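Local structure of extracellular haem-binding protein (Streptomyces reticuli, 3FPW) at residues 64-78 with 90-103. The protein is an extracellular haem-binding protein that probably degrades haem, also binds iron, and interacts as an oligomer with its cognate two-component sensor kinase. Residues are numbered along the deposited sequence; the frame is centred on the assembly and turned at random.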
loop_
_atom_site.group_PDB
_atom_site.type_symbol
_atom_site.label_atom_id
_atom_site.label_comp_id
_atom_site.label_asym_id
_atom_site.label_seq_id
_atom_site.Cartn_x
_atom_site.Cartn_y
_atom_site.Cartn_z
ATOM N N HIS A 64 26.040 -0.831 -15.264
ATOM C CA HIS A 64 25.489 0.144 -14.309
ATOM C C HIS A 64 26.444 1.281 -14.037
ATOM O O HIS A 64 27.665 1.106 -14.145
ATOM C CB HIS A 64 25.298 -0.578 -12.986
ATOM C CG HIS A 64 24.483 -1.811 -13.136
ATOM N ND1 HIS A 64 23.110 -1.792 -13.039
ATOM C CD2 HIS A 64 24.828 -3.078 -13.468
ATOM C CE1 HIS A 64 22.646 -3.010 -13.266
ATOM N NE2 HIS A 64 23.670 -3.804 -13.534
ATOM N N LEU A 65 25.896 2.426 -13.647
ATOM C CA LEU A 65 26.697 3.439 -12.970
ATOM C C LEU A 65 27.160 2.859 -11.643
ATOM O O LEU A 65 26.407 2.148 -10.946
ATOM C CB LEU A 65 25.879 4.708 -12.692
ATOM C CG LEU A 65 25.326 5.520 -13.846
ATOM C CD1 LEU A 65 24.661 6.776 -13.304
ATOM C CD2 LEU A 65 26.447 5.872 -14.799
ATOM N N THR A 66 28.408 3.154 -11.282
ATOM C CA THR A 66 28.867 2.888 -9.942
ATOM C C THR A 66 28.163 3.837 -8.985
ATOM O O THR A 66 27.688 4.912 -9.389
ATOM C CB THR A 66 30.384 3.127 -9.837
ATOM O OG1 THR A 66 30.679 4.502 -10.115
ATOM C CG2 THR A 66 31.154 2.205 -10.821
ATOM N N LEU A 67 28.065 3.449 -7.717
ATOM C CA LEU A 67 27.578 4.399 -6.712
ATOM C C LEU A 67 28.350 5.716 -6.770
ATOM O O LEU A 67 27.746 6.794 -6.692
ATOM C CB LEU A 67 27.633 3.818 -5.307
ATOM C CG LEU A 67 27.136 4.813 -4.238
ATOM C CD1 LEU A 67 25.685 5.297 -4.491
ATOM C CD2 LEU A 67 27.251 4.196 -2.864
ATOM N N GLU A 68 29.672 5.639 -6.910
ATOM C CA GLU A 68 30.488 6.853 -7.009
ATOM C C GLU A 68 29.991 7.782 -8.137
ATOM O O GLU A 68 29.838 9.004 -7.932
ATOM C CB GLU A 68 31.972 6.483 -7.204
ATOM C CG GLU A 68 32.887 7.691 -7.387
ATOM C CD GLU A 68 34.340 7.316 -7.690
ATOM O OE1 GLU A 68 35.205 8.209 -7.556
ATOM O OE2 GLU A 68 34.622 6.148 -8.080
ATOM N N ALA A 69 29.738 7.211 -9.319
ATOM C CA ALA A 69 29.295 8.020 -10.469
ATOM C C ALA A 69 27.884 8.549 -10.245
ATOM O O ALA A 69 27.596 9.723 -10.516
ATOM C CB ALA A 69 29.318 7.182 -11.735
ATOM N N ALA A 70 27.000 7.700 -9.746
ATOM C CA ALA A 70 25.621 8.167 -9.493
ATOM C C ALA A 70 25.580 9.296 -8.465
ATOM O O ALA A 70 24.797 10.254 -8.580
ATOM C CB ALA A 70 24.767 7.008 -9.028
ATOM N N THR A 71 26.416 9.175 -7.443
ATOM C CA THR A 71 26.515 10.215 -6.422
ATOM C C THR A 71 27.063 11.519 -6.990
ATOM O O THR A 71 26.536 12.594 -6.704
ATOM C CB THR A 71 27.417 9.753 -5.268
ATOM O OG1 THR A 71 26.855 8.564 -4.693
ATOM C CG2 THR A 71 27.531 10.852 -4.192
ATOM N N LYS A 72 28.111 11.415 -7.805
ATOM C CA LYS A 72 28.707 12.608 -8.430
ATOM C C LYS A 72 27.647 13.343 -9.250
ATOM O O LYS A 72 27.555 14.580 -9.177
ATOM C CB LYS A 72 29.896 12.170 -9.304
ATOM C CG LYS A 72 30.540 13.251 -10.164
ATOM C CD LYS A 72 31.861 12.770 -10.781
ATOM C CE LYS A 72 31.640 11.794 -11.940
ATOM N NZ LYS A 72 32.869 11.635 -12.812
ATOM N N ALA A 73 26.862 12.592 -10.025
ATOM C CA ALA A 73 25.843 13.187 -10.881
ATOM C C ALA A 73 24.733 13.843 -10.036
ATOM O O ALA A 73 24.285 14.967 -10.306
ATOM C CB ALA A 73 25.247 12.123 -11.828
ATOM N N ALA A 74 24.274 13.137 -9.016
ATOM C CA ALA A 74 23.220 13.676 -8.171
ATOM C C ALA A 74 23.684 14.970 -7.532
ATOM O O ALA A 74 22.961 15.960 -7.522
ATOM C CB ALA A 74 22.835 12.661 -7.108
ATOM N N ARG A 75 24.896 14.952 -6.996
ATOM C CA ARG A 75 25.441 16.122 -6.330
ATOM C C ARG A 75 25.567 17.294 -7.302
ATOM O O ARG A 75 25.319 18.445 -6.931
ATOM C CB ARG A 75 26.787 15.767 -5.665
ATOM C CG ARG A 75 26.589 14.899 -4.446
ATOM C CD ARG A 75 27.909 14.576 -3.779
ATOM N NE ARG A 75 28.437 15.748 -3.077
ATOM C CZ ARG A 75 29.726 16.057 -3.018
ATOM N NH1 ARG A 75 30.613 15.312 -3.664
ATOM N NH2 ARG A 75 30.122 17.130 -2.349
ATOM N N ALA A 76 25.933 17.012 -8.547
ATOM C CA ALA A 76 26.076 18.078 -9.550
ATOM C C ALA A 76 24.735 18.722 -9.869
ATOM O O ALA A 76 24.647 19.916 -10.106
ATOM C CB ALA A 76 26.719 17.527 -10.807
ATOM N N ALA A 77 23.680 17.930 -9.875
ATOM C CA ALA A 77 22.353 18.467 -10.133
ATOM C C ALA A 77 21.944 19.362 -8.973
ATOM O O ALA A 77 21.443 20.459 -9.185
ATOM C CB ALA A 77 21.349 17.335 -10.348
ATOM N N VAL A 78 22.169 18.914 -7.741
ATOM C CA VAL A 78 21.850 19.764 -6.595
ATOM C C VAL A 78 22.648 21.061 -6.668
ATOM O O VAL A 78 22.112 22.152 -6.470
ATOM C CB VAL A 78 22.120 19.058 -5.246
ATOM C CG1 VAL A 78 22.003 20.063 -4.083
ATOM C CG2 VAL A 78 21.155 17.913 -5.058
ATOM N N VAL A 90 16.751 15.252 -5.773
ATOM C CA VAL A 90 17.367 14.611 -6.928
ATOM C C VAL A 90 17.408 13.111 -6.674
ATOM O O VAL A 90 17.698 12.660 -5.562
ATOM C CB VAL A 90 18.806 15.151 -7.187
ATOM C CG1 VAL A 90 19.418 14.494 -8.424
ATOM C CG2 VAL A 90 18.778 16.660 -7.382
ATOM N N ALA A 91 17.091 12.335 -7.702
ATOM C CA ALA A 91 17.199 10.881 -7.582
ATOM C C ALA A 91 17.958 10.328 -8.753
ATOM O O ALA A 91 17.772 10.798 -9.890
ATOM C CB ALA A 91 15.827 10.233 -7.531
ATOM N N VAL A 92 18.744 9.273 -8.512
ATOM C CA VAL A 92 19.301 8.513 -9.633
ATOM C C VAL A 92 18.754 7.093 -9.531
ATOM O O VAL A 92 18.873 6.455 -8.482
ATOM C CB VAL A 92 20.849 8.501 -9.610
ATOM C CG1 VAL A 92 21.424 7.672 -10.756
ATOM C CG2 VAL A 92 21.411 9.942 -9.625
ATOM N N VAL A 93 18.117 6.629 -10.602
ATOM C CA VAL A 93 17.460 5.325 -10.624
ATOM C C VAL A 93 18.098 4.453 -11.720
ATOM O O VAL A 93 18.298 4.876 -12.859
ATOM C CB VAL A 93 15.920 5.482 -10.857
ATOM C CG1 VAL A 93 15.244 4.115 -11.038
ATOM C CG2 VAL A 93 15.266 6.263 -9.702
ATOM N N ASP A 94 18.460 3.232 -11.360
ATOM C CA ASP A 94 19.061 2.294 -12.302
ATOM C C ASP A 94 18.032 1.824 -13.341
ATOM O O ASP A 94 16.821 1.809 -13.088
ATOM C CB ASP A 94 19.560 1.067 -11.496
ATOM C CG ASP A 94 20.564 0.221 -12.271
ATOM O OD1 ASP A 94 21.787 0.413 -12.044
ATOM O OD2 ASP A 94 20.137 -0.594 -13.124
ATOM N N ARG A 95 18.528 1.375 -14.479
ATOM C CA ARG A 95 17.689 0.767 -15.503
ATOM C C ARG A 95 16.930 -0.443 -14.950
ATOM O O ARG A 95 15.870 -0.832 -15.462
ATOM C CB ARG A 95 18.574 0.382 -16.702
ATOM C CG ARG A 95 17.898 -0.483 -17.740
ATOM C CD ARG A 95 16.764 0.188 -18.502
ATOM N NE ARG A 95 16.286 -0.746 -19.539
ATOM C CZ ARG A 95 15.345 -0.447 -20.424
ATOM N NH1 ARG A 95 14.791 0.756 -20.407
ATOM N NH2 ARG A 95 14.950 -1.347 -21.336
ATOM N N ASN A 96 17.450 -1.048 -13.894
ATOM C CA ASN A 96 16.721 -2.179 -13.317
ATOM C C ASN A 96 15.713 -1.807 -12.263
ATOM O O ASN A 96 14.940 -2.665 -11.851
ATOM C CB ASN A 96 17.710 -3.154 -12.618
ATOM C CG ASN A 96 18.375 -2.551 -11.350
ATOM O OD1 ASN A 96 17.860 -1.605 -10.730
ATOM N ND2 ASN A 96 19.503 -3.136 -10.951
ATOM N N GLY A 97 15.586 -0.532 -11.901
ATOM C CA GLY A 97 14.349 0.157 -11.642
ATOM C C GLY A 97 14.646 0.499 -10.151
ATOM O O GLY A 97 13.839 1.129 -9.439
ATOM N N ASN A 98 15.836 0.115 -9.653
ATOM C CA ASN A 98 16.232 0.444 -8.259
ATOM C C ASN A 98 16.755 1.863 -8.088
ATOM O O ASN A 98 17.574 2.335 -8.891
ATOM C CB ASN A 98 17.335 -0.494 -7.735
ATOM C CG ASN A 98 16.849 -1.921 -7.529
ATOM O OD1 ASN A 98 15.659 -2.170 -7.368
ATOM N ND2 ASN A 98 17.795 -2.873 -7.537
ATOM N N THR A 99 16.317 2.532 -7.024
ATOM C CA THR A 99 16.900 3.835 -6.699
ATOM C C THR A 99 18.298 3.618 -6.164
ATOM O O THR A 99 18.500 2.802 -5.272
ATOM C CB THR A 99 16.063 4.575 -5.654
ATOM O OG1 THR A 99 14.751 4.794 -6.195
ATOM C CG2 THR A 99 16.682 5.918 -5.296
ATOM N N LEU A 100 19.263 4.337 -6.723
ATOM C CA LEU A 100 20.671 4.252 -6.317
ATOM C C LEU A 100 21.082 5.380 -5.381
ATOM O O LEU A 100 21.849 5.166 -4.444
ATOM C CB LEU A 100 21.579 4.331 -7.544
ATOM C CG LEU A 100 21.364 3.282 -8.627
ATOM C CD1 LEU A 100 22.477 3.461 -9.659
ATOM C CD2 LEU A 100 21.391 1.878 -8.061
ATOM N N VAL A 101 20.567 6.585 -5.633
ATOM C CA VAL A 101 20.895 7.760 -4.827
ATOM C C VAL A 101 19.666 8.651 -4.724
ATOM O O VAL A 101 18.971 8.850 -5.719
ATOM C CB VAL A 101 22.016 8.625 -5.490
ATOM C CG1 VAL A 101 22.215 9.955 -4.720
ATOM C CG2 VAL A 101 23.315 7.863 -5.547
ATOM N N THR A 102 19.407 9.180 -3.538
ATOM C CA THR A 102 18.480 10.312 -3.397
ATOM C C THR A 102 19.112 11.366 -2.541
ATOM O O THR A 102 19.847 11.062 -1.581
ATOM C CB THR A 102 17.125 9.930 -2.757
ATOM O OG1 THR A 102 17.335 9.397 -1.438
ATOM C CG2 THR A 102 16.392 8.934 -3.621
ATOM N N LEU A 103 18.809 12.624 -2.873
ATOM C CA LEU A 103 19.312 13.754 -2.105
ATOM C C LEU A 103 18.165 14.735 -1.997
ATOM O O LEU A 103 17.615 15.156 -3.027
ATOM C CB LEU A 103 20.447 14.421 -2.862
ATOM C CG LEU A 103 21.714 13.620 -3.155
ATOM C CD1 LEU A 103 22.654 14.512 -3.993
ATOM C CD2 LEU A 103 22.375 13.194 -1.854
HETATM O O HOH W 1 23.045 2.467 -13.273
#
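Val90 opens the contact by packing both its methyls against the Ala77-Val78 turn of helix 67-83: CG1 lies against Ala77 CB, while CG2 meets Val78 CG2 at 3.6 Å. Two residues on, Val92 faces the preceding turns, its CG1 on Ala70 CB at 3.8 Å and its CG2 against Ala70 O and Ala74 CB. At Asp94 the contact turns polar. His64 ND1 donates to Asp94 OD1 (2.8 Å, 165° at the hydrogen), the oxygen lying close to the ring plane and met on its syn side, with ring and carboxylate planes turned 33° apart. A water donates to the same OD1 and accepts from Leu65 N, while OD2 takes Asn96 N on its anti lone pair, an Asx turn. Were Asp94 an alanine, His64 ND1 and the bridging water would probably be left without their acceptor, and the turn at Asn96 without its OD2 bond. After the hairpin, Leu100 and Val101 face Val92 together in a classic beta bulge. Val101 spreads its methyls along the helix face: CG2, anti to the carbonyl carbon, reaches Leu67 CD1 (3.6 Å), and CG1 reaches Ala74 CB (3.7 Å). Leu103 CD1 then closes on Ala74 CB at 3.6 Å. The helix thus covers one face of the antiparallel sheet, the axis of its segment 67-78 coming within 8.2 Å of strand 90-94 and 8.0 Å of strand 99-103; helix 112-126 packs on the other face, and strand 99-104 continues the sheet into a neighbouring subunit.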